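Local coordinates for Glyoxalase/bleomycin resistance protein/dioxygenase (Catenulispora acidiphila, PDB 4N04), which belongs to the vicinal oxygen chelate superfamily and may act as a dioxygenase, although its substrate and physiological role remain unestablished, at residues Val12-Phe17 with Tyr101-Gly106; Ser26-Glu31 with Trp43-Gly48; Tyr35-Glu40 with Tyr52-Pro57; Met64-Val69 with Glu108-Glu113. The protein carries 1 engineered substitution. All coordinates share one frame; numbering follows the deposited sequence.

Interaction 1 (Val12-Phe17 with Tyr101-Gly106); sequences VAVGDF and YLDPDG
Asp105 reaches from the turn after strand 97-102 to the end of strand 8-14, where its OD2 accepts the backbone N-H of Gly15. The Gly15 N to Asp105 OD2 distance is 2.9 Å and the bond is almost straight, 174° at the hydrogen. The donor nevertheless comes from above the carboxylate, 46° out of its plane. This is the tight part of the contact: the same OD2 also sits 3.6 Å from Val14 CA, and OD1 lies 3.7 Å from Gly15 CA, close in against a residue that has no side chain.

Asp103 packs less closely. Its OD2 passes Val12 CG1 at 3.7 Å, the two side chains running antiparallel, and is hydrogen-bonded to the hydroxyl of Tyr24 on helix 17-28. With chi1 at 80°, CG lies between the backbone N and the carbonyl carbon, and OD1 folds back over its own turn. There it receives weak bonds from the N-H groups of Asp105 and Gly106, in the manner of an Asx turn, together with a bond from Ser107 N.

Elsewhere the segments stand apart and water fills in. One water donates to Ala13 O and to Asp103 OD2, each at 2.8 Å; a second spans Asp16 O and Asp105 OD2. Only about 150 Å² is buried in all. The junction thus relies on carboxylate oxygens used as acceptors, with backbone N-H, a tyrosine hydroxyl and bridging water supplying the donors that tie the two sheets' ends together.

Interaction 2 (Ser26-Glu31 with Trp43-Gly48); sequences SLLGAE and WQLEEG
Trp43 and Leu28 meet face-on, a methyl group settled over an indole ring. Trp43 CB comes within 4.1 Å of Leu28 CD1, and the ring that follows lies beneath this same methyl. Trp43 CG and CD1 are both 3.5 Å from Leu28 CD1, which stands 3.4 Å from the centroid of the five-membered ring and only 5° off its normal, a well-formed CH-pi contact. Trp43 CD2 and CE2 follow under Leu28 CD1 at 3.6 and 3.7 Å. NE1 turns its N-H to Ala30 O at 3.2 Å, nearly straight at 167°. The oxygen lies in the indole plane, but the N-H approaches it from above the carbonyl plane, 64° out of it. At the far end CH2 meets Ile53 CD1; Leu21 and Tyr24 of helix 17-28 pack on Trp43 too. The other methyl of Leu28, CD2, rests 4.2 Å from Leu45 CD2, the two leucines roughly perpendicular to one another.

Gly29, with positive phi, ends the helix and turns the chain so that Ala30 can present its carbonyl to the indole edge. Such packing of a helix C-terminus belongs to the vicinal oxygen chelate module, strand 8-14 before the helix and three sheet strands after it.

Interaction 3 (Tyr35-Glu40 with Tyr52-Pro57); sequences YPHETE and YIVERP
Thr39 and Glu55 supply the one backbone hydrogen bond between the two segments: the Glu55 N-H donates to Thr39 O, N to O 3.0 Å, with an angle of 154° at the hydrogen and the donor nearly along the C=O axis. Two CA-H...O contacts support it, one of them to the same oxygen. Val54 CA reaches Thr39 O at 3.3 Å, and Glu40 CA reaches Ile53 O at an equal distance, as expected beside the antiparallel, non-hydrogen-bonded pair Glu40 and Val54.

Aliphatic contacts follow this register. Glu40 CG lies against Val54 CB, 3.4 Å away, the two side chains running alongside each other in the same direction. Thr39 CB meets Glu55 CB at 3.6 Å, their side chains crossing at a slant.

The carboxylates have partners beyond the two segments. Glu55 is extended, with CG anti to the backbone N (chi1 -170°), which carries its carboxylate past Thr39 CG2; OE2 there accepts the N-H of Phe17 at the start of helix 17-28. Glu40 OE2 comes 3.9 Å from Tyr52 CD1, carboxylate and ring planes 44° apart, and is hydrogen-bonded to the amine of a bound buffer molecule, probably from the crystallisation liquor.

The type I turn from His37 to Glu40 thus leads into the antiparallel pairing of strands 40-46 and 49-55, part of a mixed four-stranded sheet characteristic of the vicinal oxygen chelate fold.

Interaction 4 (Met64-Val69 with Glu108-Glu113); sequences MQTLIV and EIAFGE. Engineered in segment 64-69: Met64 (natural residue Val).
Strands 64-69 and 108-113 run parallel, their axes 4.5 Å apart at closest and 26° from one another, with five backbone hydrogen bonds passing back and forth from Gln65 N to Glu108 O at one end to Val69 N to Gly112 O at the other. The Leu67 N to Ala110 O bond is 2.8 Å, and CA-H groups, such as that of Phe111 against Leu67 O at 3.2 Å, close on the same carbonyls.

On the face that includes Leu67, Val69, Ile109 and Phe111, with Gln65 and Glu113 near its ends, Leu67 lies alongside Phe111 and touches its CE1 with CD1 at 3.6 Å. Val69 CG1 comes to the edge of that ring, 4.2 Å from Phe111 CD1, its side chain set obliquely to that of the phenylalanine. Leu27 of helix 17-28 and Val75 of helix 72-81 also pack on Phe111.

This parallel pair sets the first strand of a strand-helix-three-strand unit beside its last: strand 64-69 is the outermost, and the chain leaves it through helix 72-81, forms two further strands and returns as 108-113 beside it. Such strand order, first-fourth-third-second, is that of the vicinal oxygen chelate fold.

On the opposite face Met64, Thr66 and Ile68 are exposed. A chi2 of -51° folds CD1 of Ile68 back over Gly112 CA, 3.7 Å away, where the glycine offers no side chain. Thr66 OG1 lies 3.9 Å from Ala110 CB. At the start of the pair, the engineered residue Met64, present as selenomethionine, runs alongside Glu108, its CE 4.1 Å from Glu108 OE1.

Overall arrangement
The four contacts sample both sheets and the joint between them. Interaction 3 lies in the first sheet and interaction 2 packs the end of helix 17-28 on it, centres about 15 Å apart, their segments alternating along the chain. Interaction 4 lies in the second sheet, about 21 Å from interaction 3 by centres. Interaction 1 joins the sheets: strand 8-14 pairs with 49-55 of interaction 3, strand 97-102 with 108-113 of interaction 4, and its loop encloses interactions 2 and 3. Leu27 and Leu45 carry packing from interaction 2 to interaction 4. Each sheet, ordered 1-4-3-2 with a helix after its first strand, forms a vicinal oxygen chelate module; interactions 1 and 2 bridge the two.

Interaction 1 (Val12-Phe17 with Tyr101-Gly106)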
loop_
_atom_site.group_PDB
_atom_site.type_symbol
_atom_site.label_atom_id
_atom_site.label_comp_id
_atom_site.label_asym_id
_atom_site.label_seq_id
_atom_site.Cartn_x
_atom_site.Cartn_y
_atom_site.Cartn_z
ATOM N N VAL A 12 -1.153 -2.612 -8.564
ATOM C CA VAL A 12 -1.750 -3.734 -7.865
ATOM C C VAL A 12 -3.061 -4.082 -8.545
ATOM O O VAL A 12 -3.945 -3.247 -8.659
ATOM C CB VAL A 12 -2.026 -3.410 -6.371
ATOM C CG1 VAL A 12 -2.687 -4.600 -5.690
ATOM C CG2 VAL A 12 -0.730 -3.016 -5.638
ATOM N N ALA A 13 -3.194 -5.309 -9.022
ATOM C CA ALA A 13 -4.476 -5.744 -9.546
ATOM C C ALA A 13 -5.406 -6.093 -8.384
ATOM O O ALA A 13 -5.002 -6.796 -7.443
ATOM C CB ALA A 13 -4.298 -6.948 -10.474
ATOM N N VAL A 14 -6.649 -5.624 -8.443
ATOM C CA VAL A 14 -7.621 -5.962 -7.403
ATOM C C VAL A 14 -8.910 -6.622 -7.937
ATOM O O VAL A 14 -9.214 -6.559 -9.135
ATOM C CB VAL A 14 -7.980 -4.731 -6.531
ATOM C CG1 VAL A 14 -6.703 -4.044 -6.014
ATOM C CG2 VAL A 14 -8.845 -3.758 -7.315
ATOM N N GLY A 15 -9.640 -7.263 -7.030
ATOM C CA GLY A 15 -10.915 -7.886 -7.356
ATOM C C GLY A 15 -12.066 -6.891 -7.330
ATOM O O GLY A 15 -12.444 -6.345 -8.357
ATOM N N ASP A 16 -12.675 -6.639 -6.164
ATOM C CA ASP A 16 -13.677 -5.588 -6.031
ATOM C C ASP A 16 -12.996 -4.237 -5.861
ATOM O O ASP A 16 -12.268 -4.027 -4.893
ATOM C CB ASP A 16 -14.611 -5.870 -4.853
ATOM C CG ASP A 16 -15.377 -4.630 -4.394
ATOM O OD1 ASP A 16 -15.682 -3.728 -5.212
ATOM O OD2 ASP A 16 -15.683 -4.554 -3.192
ATOM N N PHE A 17 -13.247 -3.315 -6.786
ATOM C CA PHE A 17 -12.590 -2.017 -6.729
ATOM C C PHE A 17 -12.938 -1.234 -5.456
ATOM O O PHE A 17 -12.043 -0.737 -4.769
ATOM C CB PHE A 17 -12.894 -1.198 -7.974
ATOM C CG PHE A 17 -12.214 0.138 -7.995
ATOM C CD1 PHE A 17 -10.886 0.250 -8.373
ATOM C CD2 PHE A 17 -12.899 1.287 -7.635
ATOM C CE1 PHE A 17 -10.253 1.490 -8.399
ATOM C CE2 PHE A 17 -12.273 2.528 -7.662
ATOM C CZ PHE A 17 -10.947 2.626 -8.045
ATOM N N TYR A 101 1.326 -5.713 5.205
ATOM C CA TYR A 101 -0.123 -5.656 5.149
ATOM C C TYR A 101 -0.633 -6.557 4.045
ATOM O O TYR A 101 0.012 -6.706 3.003
ATOM C CB TYR A 101 -0.584 -4.224 4.894
ATOM C CG TYR A 101 -0.321 -3.310 6.055
ATOM C CD1 TYR A 101 -1.267 -3.148 7.066
ATOM C CD2 TYR A 101 0.881 -2.620 6.164
ATOM C CE1 TYR A 101 -1.026 -2.309 8.152
ATOM C CE2 TYR A 101 1.131 -1.779 7.250
ATOM C CZ TYR A 101 0.172 -1.630 8.234
ATOM O OH TYR A 101 0.409 -0.797 9.302
ATOM N N LEU A 102 -1.792 -7.159 4.271
ATOM C CA LEU A 102 -2.473 -7.888 3.219
ATOM C C LEU A 102 -3.728 -7.130 2.812
ATOM O O LEU A 102 -4.587 -6.875 3.654
ATOM C CB LEU A 102 -2.831 -9.291 3.696
ATOM C CG LEU A 102 -1.631 -10.175 4.013
ATOM C CD1 LEU A 102 -2.071 -11.497 4.595
ATOM C CD2 LEU A 102 -0.760 -10.380 2.780
ATOM N N ASP A 103 -3.830 -6.765 1.530
ATOM C CA ASP A 103 -5.027 -6.084 1.008
ATOM C C ASP A 103 -6.201 -7.068 0.937
ATOM O O ASP A 103 -5.996 -8.269 1.141
ATOM C CB ASP A 103 -4.733 -5.328 -0.321
ATOM C CG ASP A 103 -4.721 -6.225 -1.572
ATOM O OD1 ASP A 103 -5.013 -7.438 -1.522
ATOM O OD2 ASP A 103 -4.429 -5.674 -2.655
ATOM N N PRO A 104 -7.427 -6.578 0.678
ATOM C CA PRO A 104 -8.585 -7.489 0.643
ATOM C C PRO A 104 -8.439 -8.727 -0.257
ATOM O O PRO A 104 -9.055 -9.750 0.020
ATOM C CB PRO A 104 -9.712 -6.580 0.153
ATOM C CG PRO A 104 -9.362 -5.251 0.731
ATOM C CD PRO A 104 -7.856 -5.167 0.633
ATOM N N ASP A 105 -7.612 -8.654 -1.287
ATOM C CA ASP A 105 -7.384 -9.814 -2.153
ATOM C C ASP A 105 -6.195 -10.685 -1.768
ATOM O O ASP A 105 -6.031 -11.784 -2.304
ATOM C CB ASP A 105 -7.229 -9.370 -3.601
ATOM C CG ASP A 105 -8.518 -8.824 -4.169
ATOM O OD1 ASP A 105 -9.441 -9.626 -4.415
ATOM O OD2 ASP A 105 -8.613 -7.597 -4.362
ATOM N N GLY A 106 -5.356 -10.204 -0.855
ATOM C CA GLY A 106 -4.206 -10.978 -0.431
ATOM C C GLY A 106 -2.856 -10.495 -0.940
ATOM O O GLY A 106 -1.828 -11.092 -0.624
HETATM O O HOH W 1 -4.702 -7.418 -4.776
HETATM O O HOH W 2 -10.970 -6.375 -3.467
#

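Interaction 2 (Ser26-Glu31 with Trp43-Gly48)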
loop_
_atom_site.group_PDB
_atom_site.type_symbol
_atom_site.label_atom_id
_atom_site.label_comp_id
_atom_site.label_asym_id
_atom_site.label_seq_id
_atom_site.Cartn_x
_atom_site.Cartn_y
_atom_site.Cartn_z
ATOM N N SER A 26 -7.581 3.858 3.751
ATOM C CA SER A 26 -7.259 3.684 5.163
ATOM C C SER A 26 -5.760 3.503 5.393
ATOM O O SER A 26 -5.169 4.186 6.223
ATOM C CB SER A 26 -8.017 2.492 5.737
ATOM O OG SER A 26 -9.421 2.689 5.657
ATOM N N LEU A 27 -5.149 2.589 4.651
ATOM C CA LEU A 27 -3.752 2.274 4.860
ATOM C C LEU A 27 -2.877 3.503 4.641
ATOM O O LEU A 27 -2.056 3.855 5.493
ATOM C CB LEU A 27 -3.307 1.121 3.939
ATOM C CG LEU A 27 -1.805 0.832 3.898
ATOM C CD1 LEU A 27 -1.362 0.152 5.189
ATOM C CD2 LEU A 27 -1.434 -0.010 2.699
ATOM N N LEU A 28 -3.050 4.157 3.498
ATOM C CA LEU A 28 -2.176 5.268 3.138
ATOM C C LEU A 28 -2.592 6.578 3.845
ATOM O O LEU A 28 -1.791 7.504 3.983
ATOM C CB LEU A 28 -2.144 5.449 1.616
ATOM C CG LEU A 28 -1.706 4.276 0.727
ATOM C CD1 LEU A 28 -2.130 4.520 -0.728
ATOM C CD2 LEU A 28 -0.207 4.029 0.810
ATOM N N GLY A 29 -3.839 6.647 4.305
ATOM C CA GLY A 29 -4.326 7.844 4.959
ATOM C C GLY A 29 -4.392 9.039 4.025
ATOM O O GLY A 29 -4.179 10.185 4.424
ATOM N N ALA A 30 -4.674 8.764 2.761
ATOM C CA ALA A 30 -4.855 9.818 1.784
ATOM C C ALA A 30 -5.841 9.339 0.750
ATOM O O ALA A 30 -6.100 8.146 0.628
ATOM C CB ALA A 30 -3.541 10.191 1.130
ATOM N N GLU A 31 -6.405 10.291 0.028
ATOM C CA GLU A 31 -7.334 10.013 -1.047
ATOM C C GLU A 31 -6.507 9.864 -2.298
ATOM O O GLU A 31 -5.396 10.401 -2.372
ATOM C CB GLU A 31 -8.295 11.198 -1.205
ATOM C CG GLU A 31 -9.271 11.344 -0.060
ATOM C CD GLU A 31 -10.515 10.512 -0.273
ATOM O OE1 GLU A 31 -10.741 10.084 -1.430
ATOM O OE2 GLU A 31 -11.261 10.290 0.709
ATOM N N TRP A 43 -2.270 6.876 -6.412
ATOM C CA TRP A 43 -1.782 7.720 -5.330
ATOM C C TRP A 43 -0.380 8.171 -5.661
ATOM O O TRP A 43 0.491 7.348 -5.961
ATOM C CB TRP A 43 -1.703 6.969 -4.007
ATOM C CG TRP A 43 -2.987 6.710 -3.330
ATOM C CD1 TRP A 43 -3.493 7.382 -2.263
ATOM C CD2 TRP A 43 -3.922 5.673 -3.631
ATOM N NE1 TRP A 43 -4.692 6.839 -1.883
ATOM C CE2 TRP A 43 -4.984 5.789 -2.710
ATOM C CE3 TRP A 43 -3.973 4.660 -4.596
ATOM C CZ2 TRP A 43 -6.082 4.932 -2.720
ATOM C CZ3 TRP A 43 -5.066 3.811 -4.609
ATOM C CH2 TRP A 43 -6.104 3.949 -3.676
ATOM N N GLN A 44 -0.151 9.475 -5.595
ATOM C CA GLN A 44 1.212 9.965 -5.587
ATOM C C GLN A 44 1.685 9.962 -4.151
ATOM O O GLN A 44 1.133 10.673 -3.310
ATOM C CB GLN A 44 1.318 11.366 -6.155
ATOM C CG GLN A 44 2.732 11.881 -6.088
ATOM C CD GLN A 44 2.983 12.955 -7.103
ATOM O OE1 GLN A 44 2.540 12.853 -8.246
ATOM N NE2 GLN A 44 3.682 14.004 -6.696
ATOM N N LEU A 45 2.690 9.138 -3.877
ATOM C CA LEU A 45 3.223 8.985 -2.534
ATOM C C LEU A 45 4.282 10.047 -2.324
ATOM O O LEU A 45 4.445 10.585 -1.236
ATOM C CB LEU A 45 3.827 7.595 -2.368
ATOM C CG LEU A 45 2.850 6.479 -2.730
ATOM C CD1 LEU A 45 3.484 5.116 -2.526
ATOM C CD2 LEU A 45 1.567 6.602 -1.922
ATOM N N GLU A 46 4.980 10.352 -3.406
ATOM C CA GLU A 46 6.097 11.266 -3.394
ATOM C C GLU A 46 6.403 11.520 -4.858
ATOM O O GLU A 46 5.792 10.915 -5.738
ATOM C CB GLU A 46 7.299 10.634 -2.698
ATOM C CG GLU A 46 8.108 11.601 -1.884
ATOM C CD GLU A 46 7.323 12.181 -0.724
ATOM O OE1 GLU A 46 6.739 13.286 -0.875
ATOM O OE2 GLU A 46 7.295 11.528 0.343
ATOM N N GLU A 47 7.347 12.412 -5.121
ATOM C CA GLU A 47 7.678 12.767 -6.485
ATOM C C GLU A 47 8.289 11.574 -7.209
ATOM O O GLU A 47 9.338 11.055 -6.818
ATOM C CB GLU A 47 8.630 13.961 -6.513
ATOM C CG GLU A 47 9.333 14.157 -7.841
ATOM C CD GLU A 47 9.076 15.525 -8.447
ATOM O OE1 GLU A 47 9.101 15.629 -9.695
ATOM O OE2 GLU A 47 8.854 16.494 -7.682
ATOM N N GLY A 48 7.611 11.134 -8.262
ATOM C CA GLY A 48 8.120 10.057 -9.088
ATOM C C GLY A 48 7.848 8.671 -8.545
ATOM O O GLY A 48 8.275 7.688 -9.145
#

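Interaction 3 (Tyr35-Glu40 with Tyr52-Pro57)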
loop_
_atom_site.group_PDB
_atom_site.type_symbol
_atom_site.label_atom_id
_atom_site.label_comp_id
_atom_site.label_asym_id
_atom_site.label_seq_id
_atom_site.Cartn_x
_atom_site.Cartn_y
_atom_site.Cartn_z
ATOM N N TYR A 35 -8.178 9.583 -10.609
ATOM C CA TYR A 35 -8.717 8.355 -11.192
ATOM C C TYR A 35 -8.599 8.371 -12.713
ATOM O O TYR A 35 -9.389 9.013 -13.384
ATOM C CB TYR A 35 -10.189 8.156 -10.830
ATOM C CG TYR A 35 -10.501 8.111 -9.359
ATOM C CD1 TYR A 35 -10.853 6.921 -8.742
ATOM C CD2 TYR A 35 -10.456 9.260 -8.589
ATOM C CE1 TYR A 35 -11.149 6.874 -7.395
ATOM C CE2 TYR A 35 -10.744 9.228 -7.240
ATOM C CZ TYR A 35 -11.096 8.036 -6.647
ATOM O OH TYR A 35 -11.388 8.019 -5.301
ATOM N N PRO A 36 -7.611 7.653 -13.261
ATOM C CA PRO A 36 -7.508 7.463 -14.712
ATOM C C PRO A 36 -8.821 6.971 -15.326
ATOM O O PRO A 36 -9.174 7.416 -16.410
ATOM C CB PRO A 36 -6.433 6.387 -14.842
ATOM C CG PRO A 36 -5.588 6.569 -13.638
ATOM C CD PRO A 36 -6.512 6.994 -12.535
ATOM N N HIS A 37 -9.522 6.059 -14.657
ATOM C CA HIS A 37 -10.890 5.726 -15.040
ATOM C C HIS A 37 -11.690 5.277 -13.822
ATOM O O HIS A 37 -11.285 5.534 -12.694
ATOM C CB HIS A 37 -10.943 4.708 -16.185
ATOM C CG HIS A 37 -10.452 3.343 -15.821
ATOM N ND1 HIS A 37 -11.230 2.426 -15.149
ATOM C CD2 HIS A 37 -9.271 2.729 -16.064
ATOM C CE1 HIS A 37 -10.544 1.309 -14.979
ATOM N NE2 HIS A 37 -9.351 1.466 -15.526
ATOM N N GLU A 38 -12.827 4.625 -14.031
ATOM C CA GLU A 38 -13.709 4.340 -12.905
ATOM C C GLU A 38 -13.240 3.228 -11.977
ATOM O O GLU A 38 -13.527 3.264 -10.785
ATOM C CB GLU A 38 -15.134 4.067 -13.357
ATOM C CG GLU A 38 -16.132 4.729 -12.431
ATOM C CD GLU A 38 -17.507 4.112 -12.497
ATOM O OE1 GLU A 38 -17.605 2.928 -12.903
ATOM O OE2 GLU A 38 -18.482 4.814 -12.135
ATOM N N THR A 39 -12.542 2.234 -12.513
ATOM C CA THR A 39 -11.983 1.200 -11.655
ATOM C C THR A 39 -10.445 1.261 -11.582
ATOM O O THR A 39 -9.761 0.241 -11.616
ATOM C CB THR A 39 -12.503 -0.196 -12.036
ATOM O OG1 THR A 39 -12.305 -0.415 -13.434
ATOM C CG2 THR A 39 -13.990 -0.292 -11.729
ATOM N N GLU A 40 -9.931 2.481 -11.445
ATOM C CA GLU A 40 -8.504 2.735 -11.344
ATOM C C GLU A 40 -8.228 3.960 -10.501
ATOM O O GLU A 40 -8.778 5.029 -10.739
ATOM C CB GLU A 40 -7.901 2.959 -12.717
ATOM C CG GLU A 40 -6.901 1.921 -13.086
ATOM C CD GLU A 40 -5.971 2.366 -14.185
ATOM O OE1 GLU A 40 -6.296 2.125 -15.371
ATOM O OE2 GLU A 40 -4.915 2.951 -13.853
ATOM N N TYR A 52 -0.728 2.511 -7.828
ATOM C CA TYR A 52 -2.074 2.444 -8.380
ATOM C C TYR A 52 -2.748 1.079 -8.255
ATOM O O TYR A 52 -2.094 0.039 -8.314
ATOM C CB TYR A 52 -2.114 2.949 -9.830
ATOM C CG TYR A 52 -1.505 2.024 -10.857
ATOM C CD1 TYR A 52 -2.301 1.150 -11.593
ATOM C CD2 TYR A 52 -0.137 2.033 -11.107
ATOM C CE1 TYR A 52 -1.746 0.302 -12.549
ATOM C CE2 TYR A 52 0.426 1.196 -12.066
ATOM C CZ TYR A 52 -0.379 0.332 -12.780
ATOM O OH TYR A 52 0.183 -0.508 -13.722
ATOM N N ILE A 53 -4.063 1.104 -8.072
ATOM C CA ILE A 53 -4.873 -0.104 -8.100
ATOM C C ILE A 53 -5.777 -0.090 -9.331
ATOM O O ILE A 53 -6.240 0.962 -9.774
ATOM C CB ILE A 53 -5.726 -0.244 -6.830
ATOM C CG1 ILE A 53 -6.711 0.927 -6.724
ATOM C CG2 ILE A 53 -4.840 -0.302 -5.601
ATOM C CD1 ILE A 53 -7.621 0.871 -5.508
ATOM N N VAL A 54 -6.025 -1.262 -9.893
ATOM C CA VAL A 54 -6.916 -1.363 -11.037
ATOM C C VAL A 54 -7.700 -2.654 -10.897
ATOM O O VAL A 54 -7.176 -3.643 -10.403
ATOM C CB VAL A 54 -6.132 -1.354 -12.368
ATOM C CG1 VAL A 54 -5.030 -2.395 -12.347
ATOM C CG2 VAL A 54 -7.073 -1.570 -13.559
ATOM N N GLU A 55 -8.964 -2.648 -11.301
ATOM C CA GLU A 55 -9.756 -3.860 -11.237
ATOM C C GLU A 55 -9.360 -4.821 -12.371
ATOM O O GLU A 55 -9.692 -4.600 -13.526
ATOM C CB GLU A 55 -11.244 -3.518 -11.270
ATOM C CG GLU A 55 -12.159 -4.692 -10.958
ATOM C CD GLU A 55 -13.616 -4.287 -10.710
ATOM O OE1 GLU A 55 -14.495 -4.812 -11.419
ATOM O OE2 GLU A 55 -13.891 -3.466 -9.803
ATOM N N ARG A 56 -8.592 -5.855 -12.036
ATOM C CA ARG A 56 -8.295 -6.948 -12.962
ATOM C C ARG A 56 -8.340 -8.208 -12.114
ATOM O O ARG A 56 -7.301 -8.685 -11.642
ATOM C CB ARG A 56 -6.905 -6.813 -13.612
ATOM C CG ARG A 56 -6.495 -5.402 -13.976
ATOM C CD ARG A 56 -6.300 -5.217 -15.464
ATOM N NE ARG A 56 -5.050 -5.777 -15.991
ATOM C CZ ARG A 56 -5.005 -6.808 -16.828
ATOM N NH1 ARG A 56 -3.850 -7.261 -17.287
ATOM N NH2 ARG A 56 -6.135 -7.388 -17.210
ATOM N N PRO A 57 -9.553 -8.725 -11.874
ATOM C CA PRO A 57 -9.720 -9.798 -10.893
ATOM C C PRO A 57 -8.905 -11.045 -11.203
ATOM O O PRO A 57 -8.542 -11.755 -10.273
ATOM C CB PRO A 57 -11.233 -10.082 -10.921
ATOM C CG PRO A 57 -11.771 -9.305 -12.061
ATOM C CD PRO A 57 -10.848 -8.178 -12.309
#

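Interaction 4 (Met64-Val69 with Glu108-Glu113)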
loop_
_atom_site.group_PDB
_atom_site.type_symbol
_atom_site.label_atom_id
_atom_site.label_comp_id
_atom_site.label_asym_id
_atom_site.label_seq_id
_atom_site.Cartn_x
_atom_site.Cartn_y
_atom_site.Cartn_z
HETATM N N MSE A 64 3.228 -7.590 -4.999
HETATM C CA MSE A 64 4.065 -7.287 -3.854
HETATM C C MSE A 64 4.796 -5.978 -4.041
HETATM O O MSE A 64 5.530 -5.803 -5.003
HETATM C CB MSE A 64 5.021 -8.433 -3.530
HETATM C CG MSE A 64 5.721 -9.041 -4.703
HETATM SE SE MSE A 64 6.297 -10.798 -4.098
HETATM C CE MSE A 64 4.515 -11.518 -3.718
ATOM N N GLN A 65 4.550 -5.048 -3.124
ATOM C CA GLN A 65 5.172 -3.736 -3.171
ATOM C C GLN A 65 5.799 -3.435 -1.817
ATOM O O GLN A 65 5.236 -3.770 -0.777
ATOM C CB GLN A 65 4.131 -2.673 -3.543
ATOM C CG GLN A 65 3.242 -3.028 -4.741
ATOM C CD GLN A 65 3.995 -3.071 -6.073
ATOM O OE1 GLN A 65 5.188 -2.817 -6.131
ATOM N NE2 GLN A 65 3.290 -3.386 -7.147
ATOM N N THR A 66 6.975 -2.822 -1.820
ATOM C CA THR A 66 7.609 -2.453 -0.561
ATOM C C THR A 66 7.922 -0.967 -0.511
ATOM O O THR A 66 8.493 -0.416 -1.453
ATOM C CB THR A 66 8.886 -3.274 -0.296
ATOM O OG1 THR A 66 8.555 -4.664 -0.311
ATOM C CG2 THR A 66 9.469 -2.932 1.049
ATOM N N LEU A 67 7.528 -0.310 0.577
ATOM C CA LEU A 67 7.890 1.090 0.749
ATOM C C LEU A 67 8.772 1.237 1.974
ATOM O O LEU A 67 8.420 0.815 3.073
ATOM C CB LEU A 67 6.672 2.015 0.869
ATOM C CG LEU A 67 5.307 1.725 0.241
ATOM C CD1 LEU A 67 4.442 2.980 0.247
ATOM C CD2 LEU A 67 5.434 1.193 -1.143
ATOM N N ILE A 68 9.935 1.827 1.767
ATOM C CA ILE A 68 10.844 2.090 2.861
ATOM C C ILE A 68 10.602 3.532 3.230
ATOM O O ILE A 68 10.770 4.416 2.394
ATOM C CB ILE A 68 12.305 1.876 2.435
ATOM C CG1 ILE A 68 12.504 0.432 1.944
ATOM C CG2 ILE A 68 13.234 2.217 3.570
ATOM C CD1 ILE A 68 12.002 -0.600 2.900
ATOM N N VAL A 69 10.163 3.768 4.461
ATOM C CA VAL A 69 9.737 5.110 4.858
ATOM C C VAL A 69 10.616 5.698 5.939
ATOM O O VAL A 69 11.454 5.015 6.511
ATOM C CB VAL A 69 8.269 5.136 5.338
ATOM C CG1 VAL A 69 7.358 4.575 4.263
ATOM C CG2 VAL A 69 8.114 4.364 6.621
ATOM N N GLU A 108 0.494 -8.297 -0.987
ATOM C CA GLU A 108 1.343 -7.898 0.135
ATOM C C GLU A 108 1.897 -6.496 -0.052
ATOM O O GLU A 108 2.597 -6.221 -1.026
ATOM C CB GLU A 108 2.508 -8.881 0.292
ATOM C CG GLU A 108 2.076 -10.306 0.606
ATOM C CD GLU A 108 3.226 -11.324 0.558
ATOM O OE1 GLU A 108 4.382 -10.921 0.312
ATOM O OE2 GLU A 108 2.973 -12.536 0.760
ATOM N N ILE A 109 1.571 -5.610 0.878
ATOM C CA ILE A 109 2.155 -4.280 0.891
ATOM C C ILE A 109 3.034 -4.148 2.124
ATOM O O ILE A 109 2.526 -4.066 3.244
ATOM C CB ILE A 109 1.072 -3.167 0.951
ATOM C CG1 ILE A 109 -0.057 -3.465 -0.027
ATOM C CG2 ILE A 109 1.686 -1.809 0.672
ATOM C CD1 ILE A 109 0.365 -3.392 -1.473
ATOM N N ALA A 110 4.346 -4.123 1.924
ATOM C CA ALA A 110 5.269 -4.050 3.050
ATOM C C ALA A 110 5.860 -2.658 3.258
ATOM O O ALA A 110 6.099 -1.907 2.303
ATOM C CB ALA A 110 6.377 -5.090 2.918
ATOM N N PHE A 111 6.082 -2.331 4.528
ATOM C CA PHE A 111 6.675 -1.067 4.925
ATOM C C PHE A 111 7.878 -1.333 5.790
ATOM O O PHE A 111 7.782 -1.992 6.826
ATOM C CB PHE A 111 5.678 -0.229 5.711
ATOM C CG PHE A 111 4.518 0.251 4.902
ATOM C CD1 PHE A 111 4.547 1.497 4.304
ATOM C CD2 PHE A 111 3.391 -0.538 4.750
ATOM C CE1 PHE A 111 3.476 1.948 3.564
ATOM C CE2 PHE A 111 2.310 -0.095 4.012
ATOM C CZ PHE A 111 2.351 1.152 3.412
ATOM N N GLY A 112 9.020 -0.816 5.362
ATOM C CA GLY A 112 10.246 -0.964 6.116
ATOM C C GLY A 112 10.821 0.376 6.515
ATOM O O GLY A 112 10.234 1.427 6.251
ATOM N N GLU A 113 11.980 0.334 7.155
ATOM C CA GLU A 113 12.648 1.539 7.601
ATOM C C GLU A 113 14.149 1.325 7.716
ATOM O O GLU A 113 14.627 0.210 7.925
ATOM C CB GLU A 113 12.081 2.001 8.941
ATOM C CG GLU A 113 12.192 0.976 10.050
ATOM C CD GLU A 113 12.014 1.588 11.431
ATOM O OE1 GLU A 113 11.645 2.782 11.511
ATOM O OE2 GLU A 113 12.252 0.879 12.437
#